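Long-range contacts in periplasmic beta-glucosidase (Pseudomonas aeruginosa, PDB 6R5T), which probably hydrolyses terminal, non-reducing beta-D-glucosyl residues with release of beta-D-glucose, as a periplasmic member of glycosyl hydrolase family 3: residues A[1-6]-A[320-325]; A[472-477]-A[514-519]. The protein carries 1 engineered substitution. All coordinates share one frame; numbering follows the deposited sequence.

Interaction 1 (A[1-6]-A[320-325])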
loop_
_atom_site.group_PDB
_atom_site.type_symbol
_atom_site.label_atom_id
_atom_site.label_comp_id
_atom_site.label_asym_id
_atom_site.label_seq_id
_atom_site.Cartn_x
_atom_site.Cartn_y
_atom_site.Cartn_z
ATOM N N THR A 1 -38.245 -29.575 -8.254
ATOM C CA THR A 1 -39.223 -28.456 -8.196
ATOM C C THR A 1 -39.893 -28.281 -9.562
ATOM O O THR A 1 -39.300 -28.689 -10.581
ATOM C CB THR A 1 -38.549 -27.138 -7.785
ATOM O OG1 THR A 1 -37.342 -27.018 -8.542
ATOM C CG2 THR A 1 -38.268 -27.034 -6.301
ATOM N N ASP A 2 -41.061 -27.638 -9.589
ATOM C CA ASP A 2 -41.645 -27.055 -10.821
ATOM C C ASP A 2 -40.594 -26.203 -11.555
ATOM O O ASP A 2 -40.585 -26.277 -12.798
ATOM C CB ASP A 2 -42.859 -26.171 -10.527
ATOM C CG ASP A 2 -44.212 -26.805 -10.813
ATOM O OD1 ASP A 2 -44.625 -27.697 -10.035
ATOM O OD2 ASP A 2 -44.858 -26.396 -11.808
ATOM N N LYS A 3 -39.758 -25.434 -10.839
ATOM C CA LYS A 3 -38.749 -24.538 -11.478
ATOM C C LYS A 3 -37.730 -25.382 -12.250
ATOM O O LYS A 3 -37.478 -25.072 -13.432
ATOM C CB LYS A 3 -38.035 -23.665 -10.442
ATOM C CG LYS A 3 -36.859 -22.874 -10.984
ATOM C CD LYS A 3 -36.352 -21.894 -9.977
ATOM C CE LYS A 3 -35.060 -21.233 -10.400
ATOM N NZ LYS A 3 -34.573 -20.328 -9.333
ATOM N N GLU A 4 -37.139 -26.404 -11.627
ATOM C CA GLU A 4 -36.082 -27.188 -12.311
ATOM C C GLU A 4 -36.731 -27.986 -13.456
ATOM O O GLU A 4 -36.064 -28.094 -14.470
ATOM C CB GLU A 4 -35.191 -27.983 -11.356
ATOM C CG GLU A 4 -34.100 -27.152 -10.646
ATOM C CD GLU A 4 -33.404 -25.916 -11.259
ATOM O OE1 GLU A 4 -33.479 -24.824 -10.592
ATOM O OE2 GLU A 4 -32.701 -26.019 -12.345
ATOM N N ARG A 5 -37.984 -28.441 -13.349
ATOM C CA ARG A 5 -38.690 -29.140 -14.458
ATOM C C ARG A 5 -38.890 -28.155 -15.612
ATOM O O ARG A 5 -38.584 -28.521 -16.738
ATOM C CB ARG A 5 -40.051 -29.705 -14.030
ATOM C CG ARG A 5 -39.974 -30.831 -13.001
ATOM C CD ARG A 5 -41.207 -31.727 -12.985
ATOM N NE ARG A 5 -41.286 -32.418 -14.269
ATOM C CZ ARG A 5 -42.378 -32.570 -15.017
ATOM N NH1 ARG A 5 -43.548 -32.102 -14.615
ATOM N NH2 ARG A 5 -42.288 -33.200 -16.179
ATOM N N PHE A 6 -39.417 -26.970 -15.330
ATOM C CA PHE A 6 -39.700 -25.901 -16.320
ATOM C C PHE A 6 -38.389 -25.623 -17.079
ATOM O O PHE A 6 -38.402 -25.583 -18.316
ATOM C CB PHE A 6 -40.231 -24.618 -15.660
ATOM C CG PHE A 6 -40.546 -23.519 -16.637
ATOM C CD1 PHE A 6 -39.558 -22.622 -17.035
ATOM C CD2 PHE A 6 -41.801 -23.392 -17.201
ATOM C CE1 PHE A 6 -39.814 -21.634 -17.975
ATOM C CE2 PHE A 6 -42.056 -22.401 -18.150
ATOM C CZ PHE A 6 -41.058 -21.524 -18.540
ATOM N N ALA A 320 -32.645 -17.097 -13.458
ATOM C CA ALA A 320 -32.824 -15.694 -13.044
ATOM C C ALA A 320 -34.104 -15.124 -13.645
ATOM O O ALA A 320 -34.881 -14.442 -12.951
ATOM C CB ALA A 320 -31.630 -14.873 -13.439
ATOM N N LYS A 321 -34.345 -15.394 -14.919
ATOM C CA LYS A 321 -35.563 -14.880 -15.575
ATOM C C LYS A 321 -36.806 -15.503 -14.929
ATOM O O LYS A 321 -37.810 -14.789 -14.801
ATOM C CB LYS A 321 -35.461 -15.221 -17.041
ATOM C CG LYS A 321 -34.367 -14.440 -17.747
ATOM C CD LYS A 321 -34.220 -14.756 -19.225
ATOM C CE LYS A 321 -33.194 -13.859 -19.871
ATOM N NZ LYS A 321 -33.129 -14.008 -21.339
ATOM N N TYR A 322 -36.717 -16.767 -14.557
ATOM C CA TYR A 322 -37.841 -17.503 -13.926
ATOM C C TYR A 322 -38.190 -16.791 -12.596
ATOM O O TYR A 322 -39.327 -16.383 -12.365
ATOM C CB TYR A 322 -37.455 -18.974 -13.775
ATOM C CG TYR A 322 -38.537 -19.842 -13.174
ATOM C CD1 TYR A 322 -38.775 -19.845 -11.811
ATOM C CD2 TYR A 322 -39.312 -20.650 -13.986
ATOM C CE1 TYR A 322 -39.732 -20.675 -11.249
ATOM C CE2 TYR A 322 -40.309 -21.440 -13.448
ATOM C CZ TYR A 322 -40.514 -21.458 -12.082
ATOM O OH TYR A 322 -41.467 -22.293 -11.559
ATOM N N ASP A 323 -37.158 -16.544 -11.771
ATOM C CA ASP A 323 -37.354 -15.930 -10.440
ATOM C C ASP A 323 -37.900 -14.503 -10.589
ATOM O O ASP A 323 -38.686 -14.099 -9.701
ATOM C CB ASP A 323 -36.078 -15.952 -9.615
ATOM C CG ASP A 323 -35.678 -17.330 -9.153
ATOM O OD1 ASP A 323 -36.522 -18.310 -9.283
ATOM O OD2 ASP A 323 -34.493 -17.463 -8.719
ATOM N N LEU A 324 -37.520 -13.793 -11.648
ATOM C CA LEU A 324 -37.987 -12.416 -11.908
ATOM C C LEU A 324 -39.443 -12.370 -12.411
ATOM O O LEU A 324 -39.997 -11.288 -12.557
ATOM C CB LEU A 324 -37.029 -11.764 -12.886
ATOM C CG LEU A 324 -35.758 -11.270 -12.203
ATOM C CD1 LEU A 324 -34.702 -10.957 -13.219
ATOM C CD2 LEU A 324 -36.083 -10.044 -11.388
ATOM N N GLY A 325 -40.019 -13.529 -12.687
ATOM C CA GLY A 325 -41.422 -13.647 -13.119
ATOM C C GLY A 325 -41.582 -13.492 -14.613
ATOM O O GLY A 325 -42.724 -13.320 -15.076
#

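Interaction 2 (A[472-477]-A[514-519])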
loop_
_atom_site.group_PDB
_atom_site.type_symbol
_atom_site.label_atom_id
_atom_site.label_comp_id
_atom_site.label_asym_id
_atom_site.label_seq_id
_atom_site.Cartn_x
_atom_site.Cartn_y
_atom_site.Cartn_z
ATOM N N LEU A 472 -21.373 36.107 8.096
ATOM C CA LEU A 472 -20.635 34.837 8.210
ATOM C C LEU A 472 -20.567 34.216 6.824
ATOM O O LEU A 472 -21.295 34.673 5.911
ATOM C CB LEU A 472 -21.307 33.895 9.201
ATOM C CG LEU A 472 -22.685 33.376 8.840
ATOM C CD1 LEU A 472 -22.600 31.991 8.188
ATOM C CD2 LEU A 472 -23.528 33.327 10.109
ATOM N N VAL A 473 -19.675 33.252 6.696
ATOM C CA VAL A 473 -19.394 32.619 5.379
ATOM C C VAL A 473 -19.697 31.140 5.457
ATOM O O VAL A 473 -19.176 30.476 6.375
ATOM C CB VAL A 473 -17.939 32.827 4.973
ATOM C CG1 VAL A 473 -17.612 32.055 3.716
ATOM C CG2 VAL A 473 -17.595 34.310 4.816
ATOM N N VAL A 474 -20.535 30.681 4.545
ATOM C CA VAL A 474 -20.743 29.222 4.304
ATOM C C VAL A 474 -19.945 28.901 3.046
ATOM O O VAL A 474 -20.366 29.298 1.942
ATOM C CB VAL A 474 -22.222 28.869 4.180
ATOM C CG1 VAL A 474 -22.441 27.400 3.837
ATOM C CG2 VAL A 474 -22.938 29.175 5.483
ATOM N N ALA A 475 -18.813 28.228 3.197
ATOM C CA ALA A 475 -17.942 27.871 2.071
ATOM C C ALA A 475 -18.294 26.437 1.660
ATOM O O ALA A 475 -18.202 25.531 2.495
ATOM C CB ALA A 475 -16.500 27.996 2.439
ATOM N N VAL A 476 -18.707 26.241 0.435
ATOM C CA VAL A 476 -19.163 24.944 -0.100
ATOM C C VAL A 476 -18.055 24.497 -1.057
ATOM O O VAL A 476 -17.921 25.002 -2.166
ATOM C CB VAL A 476 -20.552 24.984 -0.764
ATOM C CG1 VAL A 476 -21.052 23.565 -0.979
ATOM C CG2 VAL A 476 -21.545 25.794 0.046
ATOM N N VAL A 477 -17.252 23.567 -0.580
ATOM C CA VAL A 477 -15.952 23.246 -1.173
ATOM C C VAL A 477 -15.744 21.736 -1.144
ATOM O O VAL A 477 -16.448 21.017 -0.405
ATOM C CB VAL A 477 -14.824 23.957 -0.424
ATOM C CG1 VAL A 477 -14.846 25.445 -0.723
ATOM C CG2 VAL A 477 -14.840 23.682 1.074
ATOM N N VAL A 514 -17.846 28.591 8.024
ATOM C CA VAL A 514 -18.502 27.269 8.085
ATOM C C VAL A 514 -18.119 26.539 6.793
ATOM O O VAL A 514 -18.385 27.061 5.734
ATOM C CB VAL A 514 -20.031 27.351 8.202
ATOM C CG1 VAL A 514 -20.660 25.984 8.136
ATOM C CG2 VAL A 514 -20.477 28.066 9.459
ATOM N N LEU A 515 -17.479 25.369 6.897
ATOM C CA LEU A 515 -17.181 24.585 5.689
ATOM C C LEU A 515 -18.239 23.527 5.496
ATOM O O LEU A 515 -18.517 22.740 6.414
ATOM C CB LEU A 515 -15.832 23.892 5.834
ATOM C CG LEU A 515 -14.601 24.720 5.997
ATOM C CD1 LEU A 515 -13.405 23.832 5.720
ATOM C CD2 LEU A 515 -14.615 25.956 5.126
ATOM N N VAL A 516 -18.828 23.536 4.316
ATOM C CA VAL A 516 -19.731 22.476 3.845
ATOM C C VAL A 516 -18.956 21.683 2.799
ATOM O O VAL A 516 -18.641 22.202 1.728
ATOM C CB VAL A 516 -21.055 23.038 3.284
ATOM C CG1 VAL A 516 -21.864 21.922 2.673
ATOM C CG2 VAL A 516 -21.845 23.778 4.335
ATOM N N LEU A 517 -18.550 20.469 3.156
ATOM C CA LEU A 517 -17.631 19.678 2.324
ATOM C C LEU A 517 -18.455 18.722 1.460
ATOM O O LEU A 517 -19.352 18.022 2.002
ATOM C CB LEU A 517 -16.777 18.819 3.249
ATOM C CG LEU A 517 -15.781 19.495 4.172
ATOM C CD1 LEU A 517 -14.972 18.390 4.869
ATOM C CD2 LEU A 517 -14.898 20.469 3.425
ATOM N N MET A 518 -18.144 18.673 0.177
ATOM C CA MET A 518 -18.647 17.607 -0.717
ATOM C C MET A 518 -17.417 16.833 -1.151
ATOM O O MET A 518 -16.357 17.415 -1.458
ATOM C CB MET A 518 -19.415 18.129 -1.920
ATOM C CG MET A 518 -20.547 18.938 -1.544
ATOM S SD MET A 518 -21.705 18.983 -2.965
ATOM C CE MET A 518 -22.714 20.290 -2.293
ATOM N N ASN A 519 -17.574 15.536 -1.249
ATOM C CA ASN A 519 -16.424 14.677 -1.569
ATOM C C ASN A 519 -16.904 13.231 -1.586
ATOM O O ASN A 519 -17.932 12.901 -0.939
ATOM C CB ASN A 519 -15.312 14.757 -0.513
ATOM C CG ASN A 519 -15.771 14.674 0.921
ATOM O OD1 ASN A 519 -16.562 15.542 1.366
ATOM N ND2 ASN A 519 -15.300 13.694 1.676
#

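Interaction 1 (A[1-6]-A[320-325])
K3 and D323 form a salt bridge across the contact. The ammonium NZ of K3 sits before both carboxylate oxygens of D323. The bond to OD1 of D323 is the main one: NZ of K3 lies 2.8 Å from it. NZ comes in on the syn side and 21° out of the carboxylate plane. The second bond, from NZ of K3 to OD2 of D323, is weak at 2.9 Å. The K3 chain reaches the acid with CG opposite the backbone N (chi1 172°) and the rest of the chain extended. The two side chains meet at about a right angle.

On its way the K3 chain runs over one face of the Y322 ring. CG of K3 stands 3.8 Å from the ring centroid, a CH-pi contact. CB of K3 is 3.5 Å from CE1 of Y322. K3 is thus used twice, by its methylenes and by its charge.

The contact joins the first turn of helix 2-12 to the C-terminal end of helix 307-323, at the surface of the TIM-barrel-type N-terminal domain of family 3. OG1 of T1 accepts from N of E4 at 3.2 Å, an ST motif at the start of the first helix. G325, with positive phi, closes the end of the other in a Schellman motif. A second salt bridge between these helices runs from E4 to R315.

F6 meets the other long side of the Y322 ring, CD2 and CE2, where K3 lies over CD1 and CE1. CD1 of F6 lies 3.6 Å from CD2 of Y322, near the plane of the tyrosine ring and at its edge. The ring planes are inclined at 55°, an oblique pair. F327, just past the helix end, also touches both rings.

Interaction 2 (A[472-477]-A[514-519])
V473 and V514 begin a ladder of five backbone hydrogen bonds between two parallel strands. N of V514 donates to O of V473 at 2.8 Å, almost straight (173°). A475 N then gives to V514 O, and V516 N to A475 O. The last two run from V477 N to V516 O and from M518 N to V477 O, the latter 3.0 Å long. CA-H...O contacts supplement them; CA of V476 lies 3.3 Å from O of V516.

The strands belong to the beta-alpha-beta unit of strand 472-478, helix 497-508 and strand 513-518, in the family 3 C-terminal domain. They are inner strands of a six-stranded mixed sheet.

Apolar contacts fill both faces. On the face of V474, V476, V514 and V516, CG1 of V474 meets CG2 of V516 at 3.7 Å. CG1 of V476 touches the terminal methyl of M518, CE, at 3.9 Å. Helix 545-553 covers V514 and V516 here.

On the other face, CB of A475 meets CD2 of L515 at 3.9 Å. With CG1 of V477 anti to the carbonyl carbon (chi1 -72°), its other methyl, CG2, packs against CD2 of L517. Helix 497-508 covers A475, V477 and L515.

Interaction 1 is a surface contact between two helices of the N-terminal, barrel-type domain. In interaction 2 every touching residue is buried; it joins neighbouring strands in the sheet of the C-terminal domain. They share no helix or strand. The centres of interactions 1 and 2 are about 52 Å apart, on opposite sides of the chain's centre. Interaction 1 closes a span of 313 residues; interaction 2 spans 36, within one beta-alpha-beta unit. The chemistry follows the place. At the surface a charged pair, a lysine chain over a ring and a pair of aromatic rings make the contact, with no backbone bond across. In the core, main-chain hydrogen bonds hold the segments, and aliphatic side chains and a methionine methyl pack beside them.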